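Long-range contacts in flagellar protein FlgA (PDB 3FRN), which probably acts as a periplasmic chaperone in the formation of the P ring of the flagellar basal body: residues 144-149 with 179-184; 185-190 with 204-209; 92-97 with 137-142. All blocks are in the same frame, centred on the assembly; numbering follows the deposited sequence.

Read from the N terminus, the three contacts come in series: each loop closes before the next opens, and none nests or crosses. Contact 3 is first, pairing residues 92-97 with 137-142 after an excursion rich in strand, within the HotDog-like region. The same strand, 132-148, runs on from contact 3 to contact 1: its last residues, from Asn144 on, open contact 1 (144-149), which closes on 179-184 after strand 163-169 has been laid down. Residues 185-190 follow directly and meet 204-209 in contact 2, across a short loop with neither helix nor strand. Centres lie about 23 Å apart for contacts 3 and 1, and about 14 Å for contacts 1 and 2, both of which belong to the SAF-like part.

Contact 1: residues 144-149 with 179-184; sequences NVVVLK and FDVSEV
The ring of Phe179 presents its edge to the backbone of the strand: Asn144 O lies near the ring plane, with Phe179 CD1 3.8 Å from Asn144 O. Val145 approaches the same ring obliquely, its CG1 4.2 Å from Phe179 CE1. Asn144 O is also met by the backbone of Phe179 itself, whose CA-H points at it, with Phe179 CA 3.6 Å from Asn144 O. The two segments share no conventional hydrogen bond, and the rest of the contact is made by valines. Val146 straddles the opposing turn with its two methyls. CG1, anti to the backbone N (chi1 166°), meets Val184 tip to tip, 3.9 Å from Val184 CG2, while the other branch rests on the peptide, Val146 CG2 being 3.5 Å from Asp180 O. Val181 lies at the margin of this apolar patch. The turn is closed from within: Glu183 N donates to Asp180 O and Val184 N to Val181 O, and the carboxylate of Glu183 takes a weak hydrogen bond from Phe179 N. Beyond the segments, Val146 makes backbone hydrogen bonds with Phe178 and Leu199, and its side chain touches Val163. The arrangement, a short helical turn packed against the side of a long strand by small branched side chains, lies within the SAF domain, a family with the beta-clip type of fold.

Contact 2: residues 185-190 with 204-209; sequences VGKISR and VKDPPD
A bend at chi2 (-91°) turns the chain of Lys187 across the backbone of 204-209 and brings it alongside Asp206, the two side chains pointing the same way. Its CD lies 3.6 Å from Lys205 O, and its CE is 3.6 Å from Asp206 OD2. The charges stop short of a salt bridge, with Lys187 NZ 4.5 Å from Asp206 OD2, and the ammonium makes a weak hydrogen bond to Glu183 O instead. A second bend, at chi3 of Arg190 (95°), sets the guanidinium beside the other end of the pairing. Val204 O is in its plane at the edge, while Arg190 NH2 is 3.5 Å from Lys205 CB. The side chains of Arg190 and Lys205 cross at about a right angle, the aliphatic stem of Lys205 running over the guanidinium with CD above one face. Between these groups the backbones form a small antiparallel pair: Ile188 N donates to Lys205 O at 2.8 Å in an almost straight hydrogen bond (175°), and Lys205 N donates back to Ile188 O. The side chain of Ile188 crosses Pro208 squarely, its CD1 3.7 Å from Pro208 CD. Nearby, Pro207 CD sits 3.4 Å from Gly186 O; the backbone of Gly186 itself has angles at which a CB would press on the preceding carbonyl. Ser189 and Val204 share the opposite face, with Ser189 OG hydrogen-bonded to Arg191 O. Strand 188-189 comes soon after helix 181-184; backbone hydrogen bonds join Gly186 and Lys187 to Ile158, and Ser189 to Gly155 and Asp156, while Asp206 O is hydrogen-bonded to Tyr238 OH.

Contact 3: residues 92-97 with 137-142; sequences FEAFVV and MLLRKE
Phe95 and Arg140 cross at about a right angle, the straight shaft of the arginine passing the ring so that Arg140 CD is 3.8 Å from Phe95 CE2. Ring and guanidinium planes stand 67° apart, so the two groups are not stacked flat. With an alanine at Phe95, Arg140 CD would probably lose its apolar neighbour, leaving the shaft less restrained, and a gap would open toward Glu42 and Leu44. On the other face of the pair, Met137 turns its end back on itself (chi3 78°), setting CE 3.7 Å from Ala94 CB and also against Val96 CG1. Ala94 further meets Leu139 CD1, and Phe92 CD2 lies 4.2 Å from Leu139 CG. Between the two faces runs the antiparallel strand pairing: the hydrogen bond from Glu93 N to Arg140 O, at 2.7 Å, is returned by Arg140 N to Glu93 O, and that from Phe95 N to Leu138 O by Leu138 N to Phe95 O. In keeping with the HotDog-like family, the sheet packs its Ala94 and Leu139 face on helix 74-87, through Phe80, Ile83 and Ala87. Glu93 and Arg140 are linked through solvent: one water accepts from Arg140 NH1 at 3.0 Å and donates weakly to Glu93 OE2, while a second joins Arg140 O to Glu142 N, with a weak bond to the same carboxylate. Farther out, the Phe92 ring meets that of Phe80 nearly parallel, and Asn169 touches Arg140 from strand 163-169.

Contact 1: residues 144-149 with 179-184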
# COMPACT_ATOMS: atom_id res chain seq x y z
N ASN A 144 -4.32 -2.96 7.60
CA ASN A 144 -5.37 -3.98 7.56
C ASN A 144 -6.36 -3.73 6.44
O ASN A 144 -7.05 -2.71 6.42
CB ASN A 144 -6.09 -4.06 8.91
CG ASN A 144 -5.31 -4.85 9.94
OD1 ASN A 144 -5.33 -6.09 9.94
ND2 ASN A 144 -4.62 -4.15 10.82
N VAL A 145 -6.40 -4.66 5.48
CA VAL A 145 -7.29 -4.54 4.33
C VAL A 145 -8.37 -5.63 4.33
O VAL A 145 -8.26 -6.63 5.03
CB VAL A 145 -6.51 -4.57 2.99
CG1 VAL A 145 -5.55 -3.38 2.89
CG2 VAL A 145 -5.78 -5.88 2.82
N VAL A 146 -9.41 -5.41 3.53
CA VAL A 146 -10.54 -6.32 3.44
C VAL A 146 -10.24 -7.44 2.43
O VAL A 146 -9.97 -7.17 1.26
CB VAL A 146 -11.84 -5.56 3.06
CG1 VAL A 146 -12.93 -6.50 2.62
CG2 VAL A 146 -12.31 -4.71 4.24
N VAL A 147 -10.28 -8.68 2.91
CA VAL A 147 -9.94 -9.85 2.10
C VAL A 147 -11.12 -10.82 2.10
O VAL A 147 -11.80 -10.98 3.12
CB VAL A 147 -8.64 -10.53 2.62
CG1 VAL A 147 -8.42 -11.91 2.01
CG2 VAL A 147 -7.42 -9.65 2.36
N LEU A 148 -11.37 -11.46 0.96
CA LEU A 148 -12.48 -12.42 0.83
C LEU A 148 -12.34 -13.71 1.65
O LEU A 148 -11.30 -14.38 1.62
CB LEU A 148 -12.71 -12.77 -0.64
CG LEU A 148 -13.42 -11.69 -1.47
CD1 LEU A 148 -13.67 -12.19 -2.87
CD2 LEU A 148 -14.74 -11.27 -0.83
N LYS A 149 -13.40 -14.04 2.39
CA LYS A 149 -13.52 -15.32 3.09
C LYS A 149 -14.00 -16.43 2.16
O LYS A 149 -13.72 -17.60 2.39
CB LYS A 149 -14.51 -15.23 4.26
CG LYS A 149 -13.97 -14.60 5.53
CD LYS A 149 -15.10 -14.03 6.37
CE LYS A 149 -15.57 -14.98 7.44
NZ LYS A 149 -16.59 -14.30 8.29
N PHE A 179 -10.31 -0.49 3.96
CA PHE A 179 -9.68 -0.60 5.27
C PHE A 179 -10.69 -0.92 6.36
O PHE A 179 -10.36 -0.93 7.55
CB PHE A 179 -8.90 0.69 5.58
CG PHE A 179 -7.96 1.10 4.48
CD1 PHE A 179 -6.73 0.47 4.32
CD2 PHE A 179 -8.31 2.09 3.58
CE1 PHE A 179 -5.87 0.83 3.29
CE2 PHE A 179 -7.46 2.46 2.55
CZ PHE A 179 -6.24 1.82 2.41
N ASP A 180 -11.92 -1.20 5.93
CA ASP A 180 -13.03 -1.43 6.84
C ASP A 180 -14.10 -2.24 6.12
O ASP A 180 -14.39 -2.01 4.95
CB ASP A 180 -13.62 -0.09 7.29
CG ASP A 180 -14.28 -0.17 8.65
OD1 ASP A 180 -13.96 -1.11 9.42
OD2 ASP A 180 -15.11 0.72 8.96
N VAL A 181 -14.67 -3.21 6.83
CA VAL A 181 -15.78 -4.00 6.32
C VAL A 181 -16.95 -3.06 5.97
O VAL A 181 -17.60 -3.23 4.93
CB VAL A 181 -16.19 -5.09 7.36
CG1 VAL A 181 -17.55 -5.68 7.04
CG2 VAL A 181 -15.14 -6.18 7.41
N SER A 182 -17.15 -2.05 6.81
CA SER A 182 -18.19 -1.04 6.63
C SER A 182 -18.09 -0.25 5.31
O SER A 182 -19.08 0.35 4.87
CB SER A 182 -18.16 -0.07 7.81
OG SER A 182 -19.02 1.03 7.57
N GLU A 183 -16.92 -0.27 4.68
CA GLU A 183 -16.72 0.40 3.40
C GLU A 183 -17.22 -0.45 2.23
O GLU A 183 -17.54 0.09 1.17
CB GLU A 183 -15.25 0.72 3.17
CG GLU A 183 -14.66 1.73 4.13
CD GLU A 183 -13.15 1.85 4.00
OE1 GLU A 183 -12.49 2.15 5.02
OE2 GLU A 183 -12.61 1.65 2.89
N VAL A 184 -17.28 -1.76 2.42
CA VAL A 184 -17.59 -2.68 1.32
C VAL A 184 -18.96 -3.36 1.40
O VAL A 184 -19.50 -3.78 0.38
CB VAL A 184 -16.53 -3.79 1.18
CG1 VAL A 184 -16.21 -4.00 -0.28
CG2 VAL A 184 -15.27 -3.41 1.91

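Contact 2: residues 185-190 with 204-209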
# COMPACT_ATOMS: atom_id res chain seq x y z
N VAL A 185 -19.52 -3.49 2.61
CA VAL A 185 -20.84 -4.13 2.75
C VAL A 185 -21.94 -3.33 2.04
O VAL A 185 -22.05 -2.12 2.23
CB VAL A 185 -21.25 -4.42 4.22
CG1 VAL A 185 -20.50 -5.63 4.73
CG2 VAL A 185 -21.03 -3.20 5.12
N GLY A 186 -22.73 -4.03 1.24
CA GLY A 186 -23.76 -3.40 0.44
C GLY A 186 -23.32 -3.21 -1.00
O GLY A 186 -24.16 -2.98 -1.88
N LYS A 187 -22.02 -3.30 -1.25
CA LYS A 187 -21.48 -3.15 -2.60
C LYS A 187 -21.77 -4.40 -3.41
O LYS A 187 -21.95 -5.48 -2.86
CB LYS A 187 -19.97 -2.90 -2.57
CG LYS A 187 -19.54 -1.54 -2.02
CD LYS A 187 -19.42 -0.50 -3.11
CE LYS A 187 -19.07 0.87 -2.53
NZ LYS A 187 -17.64 0.98 -2.11
N ILE A 188 -21.79 -4.23 -4.72
CA ILE A 188 -22.11 -5.29 -5.66
C ILE A 188 -20.84 -5.65 -6.44
O ILE A 188 -20.22 -4.78 -7.04
CB ILE A 188 -23.27 -4.84 -6.60
CG1 ILE A 188 -24.56 -4.69 -5.79
CG2 ILE A 188 -23.48 -5.82 -7.75
CD1 ILE A 188 -25.66 -3.96 -6.50
N SER A 189 -20.47 -6.92 -6.42
CA SER A 189 -19.30 -7.40 -7.14
C SER A 189 -19.44 -7.26 -8.66
O SER A 189 -20.46 -7.65 -9.23
CB SER A 189 -19.04 -8.86 -6.80
OG SER A 189 -17.84 -9.30 -7.40
N ARG A 190 -18.41 -6.73 -9.30
CA ARG A 190 -18.41 -6.63 -10.76
C ARG A 190 -17.85 -7.91 -11.36
O ARG A 190 -17.89 -8.10 -12.58
CB ARG A 190 -17.59 -5.42 -11.23
CG ARG A 190 -18.11 -4.06 -10.75
CD ARG A 190 -17.17 -2.93 -11.12
NE ARG A 190 -17.56 -2.29 -12.37
CZ ARG A 190 -17.99 -1.04 -12.47
NH1 ARG A 190 -18.33 -0.54 -13.65
NH2 ARG A 190 -18.08 -0.27 -11.39
N VAL A 204 -15.80 -3.61 -7.44
CA VAL A 204 -17.13 -3.51 -6.88
C VAL A 204 -17.81 -2.26 -7.40
O VAL A 204 -17.16 -1.36 -7.93
CB VAL A 204 -17.09 -3.49 -5.32
CG1 VAL A 204 -16.47 -4.77 -4.77
CG2 VAL A 204 -16.34 -2.27 -4.80
N LYS A 205 -19.13 -2.21 -7.27
CA LYS A 205 -19.86 -1.00 -7.58
C LYS A 205 -20.92 -0.79 -6.54
O LYS A 205 -21.32 -1.73 -5.85
CB LYS A 205 -20.46 -1.04 -8.99
CG LYS A 205 -21.51 -2.10 -9.22
CD LYS A 205 -22.08 -1.98 -10.62
CE LYS A 205 -22.96 -3.16 -10.96
NZ LYS A 205 -22.97 -3.41 -12.42
N ASP A 206 -21.36 0.46 -6.41
CA ASP A 206 -22.40 0.81 -5.47
C ASP A 206 -23.75 0.20 -5.86
O ASP A 206 -23.98 -0.07 -7.04
CB ASP A 206 -22.50 2.34 -5.37
CG ASP A 206 -21.33 2.95 -4.61
OD1 ASP A 206 -21.53 3.34 -3.44
OD2 ASP A 206 -20.22 3.03 -5.17
N PRO A 207 -24.63 -0.06 -4.87
CA PRO A 207 -26.00 -0.47 -5.18
C PRO A 207 -26.77 0.62 -5.93
O PRO A 207 -26.53 1.81 -5.68
CB PRO A 207 -26.61 -0.71 -3.79
CG PRO A 207 -25.76 0.09 -2.85
CD PRO A 207 -24.38 0.01 -3.42
N PRO A 208 -27.65 0.23 -6.86
CA PRO A 208 -28.42 1.20 -7.67
C PRO A 208 -29.46 1.92 -6.84
O PRO A 208 -29.95 1.36 -5.86
CB PRO A 208 -29.09 0.33 -8.74
CG PRO A 208 -28.40 -0.99 -8.68
CD PRO A 208 -27.97 -1.15 -7.25
N ASP A 209 -29.80 3.15 -7.21
CA ASP A 209 -30.75 3.93 -6.42
C ASP A 209 -32.20 3.47 -6.64
O ASP A 209 -33.06 3.66 -5.79
CB ASP A 209 -30.59 5.42 -6.72
CG ASP A 209 -29.15 5.89 -6.57
OD1 ASP A 209 -28.40 5.28 -5.79
OD2 ASP A 209 -28.76 6.86 -7.25

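Contact 3: residues 92-97 with 137-142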
# COMPACT_ATOMS: atom_id res chain seq x y z
N PHE A 92 4.03 6.43 5.67
CA PHE A 92 4.69 5.23 5.18
C PHE A 92 5.88 4.87 6.06
O PHE A 92 6.38 5.69 6.83
CB PHE A 92 5.13 5.43 3.72
CG PHE A 92 6.04 6.63 3.50
CD1 PHE A 92 5.52 7.85 3.08
CD2 PHE A 92 7.43 6.53 3.69
CE1 PHE A 92 6.36 8.95 2.88
CE2 PHE A 92 8.27 7.63 3.49
CZ PHE A 92 7.72 8.84 3.09
N GLU A 93 6.32 3.61 5.95
CA GLU A 93 7.59 3.20 6.52
C GLU A 93 8.60 3.16 5.38
O GLU A 93 8.24 2.83 4.25
CB GLU A 93 7.48 1.82 7.15
CG GLU A 93 6.79 1.78 8.51
CD GLU A 93 6.97 0.44 9.24
OE1 GLU A 93 7.44 0.46 10.40
OE2 GLU A 93 6.66 -0.62 8.65
N ALA A 94 9.85 3.51 5.69
CA ALA A 94 10.97 3.33 4.76
C ALA A 94 12.17 2.65 5.43
O ALA A 94 12.49 2.91 6.60
CB ALA A 94 11.38 4.66 4.11
N PHE A 95 12.81 1.76 4.68
CA PHE A 95 13.92 0.96 5.16
C PHE A 95 15.05 1.12 4.17
O PHE A 95 14.84 0.94 2.97
CB PHE A 95 13.53 -0.54 5.20
CG PHE A 95 12.49 -0.86 6.22
CD1 PHE A 95 12.85 -1.06 7.55
CD2 PHE A 95 11.16 -0.97 5.86
CE1 PHE A 95 11.88 -1.36 8.50
CE2 PHE A 95 10.19 -1.26 6.81
CZ PHE A 95 10.55 -1.45 8.14
N VAL A 96 16.24 1.45 4.64
CA VAL A 96 17.36 1.48 3.70
C VAL A 96 17.87 0.06 3.44
O VAL A 96 18.07 -0.72 4.38
CB VAL A 96 18.45 2.56 4.06
CG1 VAL A 96 18.20 3.25 5.44
CG2 VAL A 96 19.83 2.01 3.94
N VAL A 97 18.04 -0.28 2.16
CA VAL A 97 18.40 -1.65 1.78
C VAL A 97 19.75 -1.72 1.06
O VAL A 97 20.28 -2.81 0.84
CB VAL A 97 17.30 -2.34 0.90
CG1 VAL A 97 16.08 -2.77 1.74
CG2 VAL A 97 16.91 -1.48 -0.30
N MET A 137 16.12 3.21 -0.56
CA MET A 137 15.12 3.00 0.47
C MET A 137 13.85 2.32 -0.08
O MET A 137 13.27 2.77 -1.07
CB MET A 137 14.81 4.32 1.21
CG MET A 137 16.04 4.88 2.02
SD MET A 137 15.72 6.21 3.21
CE MET A 137 15.02 5.31 4.57
N LEU A 138 13.48 1.20 0.54
CA LEU A 138 12.26 0.48 0.20
C LEU A 138 11.11 1.05 1.02
O LEU A 138 11.18 1.15 2.24
CB LEU A 138 12.43 -1.02 0.45
CG LEU A 138 11.30 -2.01 0.14
CD1 LEU A 138 11.08 -2.24 -1.35
CD2 LEU A 138 11.61 -3.32 0.82
N LEU A 139 10.04 1.42 0.31
CA LEU A 139 8.87 2.00 0.93
C LEU A 139 7.80 0.94 1.20
O LEU A 139 7.50 0.12 0.34
CB LEU A 139 8.29 3.10 0.03
CG LEU A 139 8.75 4.55 0.22
CD1 LEU A 139 10.24 4.72 -0.03
CD2 LEU A 139 7.94 5.47 -0.68
N ARG A 140 7.24 0.98 2.41
CA ARG A 140 6.18 0.06 2.82
C ARG A 140 5.05 0.83 3.49
O ARG A 140 5.29 1.73 4.29
CB ARG A 140 6.70 -0.95 3.84
CG ARG A 140 7.50 -2.10 3.27
CD ARG A 140 7.91 -3.07 4.37
NE ARG A 140 8.57 -4.26 3.84
CZ ARG A 140 9.22 -5.15 4.59
NH1 ARG A 140 9.30 -5.00 5.91
NH2 ARG A 140 9.79 -6.21 4.02
N LYS A 141 3.82 0.46 3.15
CA LYS A 141 2.65 0.91 3.89
C LYS A 141 1.82 -0.32 4.25
O LYS A 141 1.05 -0.83 3.43
CB LYS A 141 1.83 1.91 3.09
CG LYS A 141 0.78 2.65 3.92
CD LYS A 141 0.11 3.73 3.10
CE LYS A 141 -0.49 4.79 3.99
NZ LYS A 141 -0.78 6.04 3.22
N GLU A 142 2.02 -0.80 5.47
CA GLU A 142 1.38 -2.02 5.94
C GLU A 142 0.11 -1.65 6.68
O GLU A 142 0.15 -0.86 7.62
CB GLU A 142 2.33 -2.80 6.84
CG GLU A 142 2.11 -4.32 6.85
CD GLU A 142 2.72 -5.02 5.64
OE1 GLU A 142 2.39 -6.21 5.43
OE2 GLU A 142 3.51 -4.39 4.90
O HOH W 1 7.09 -3.81 7.52
O HOH W 2 4.00 0.79 6.97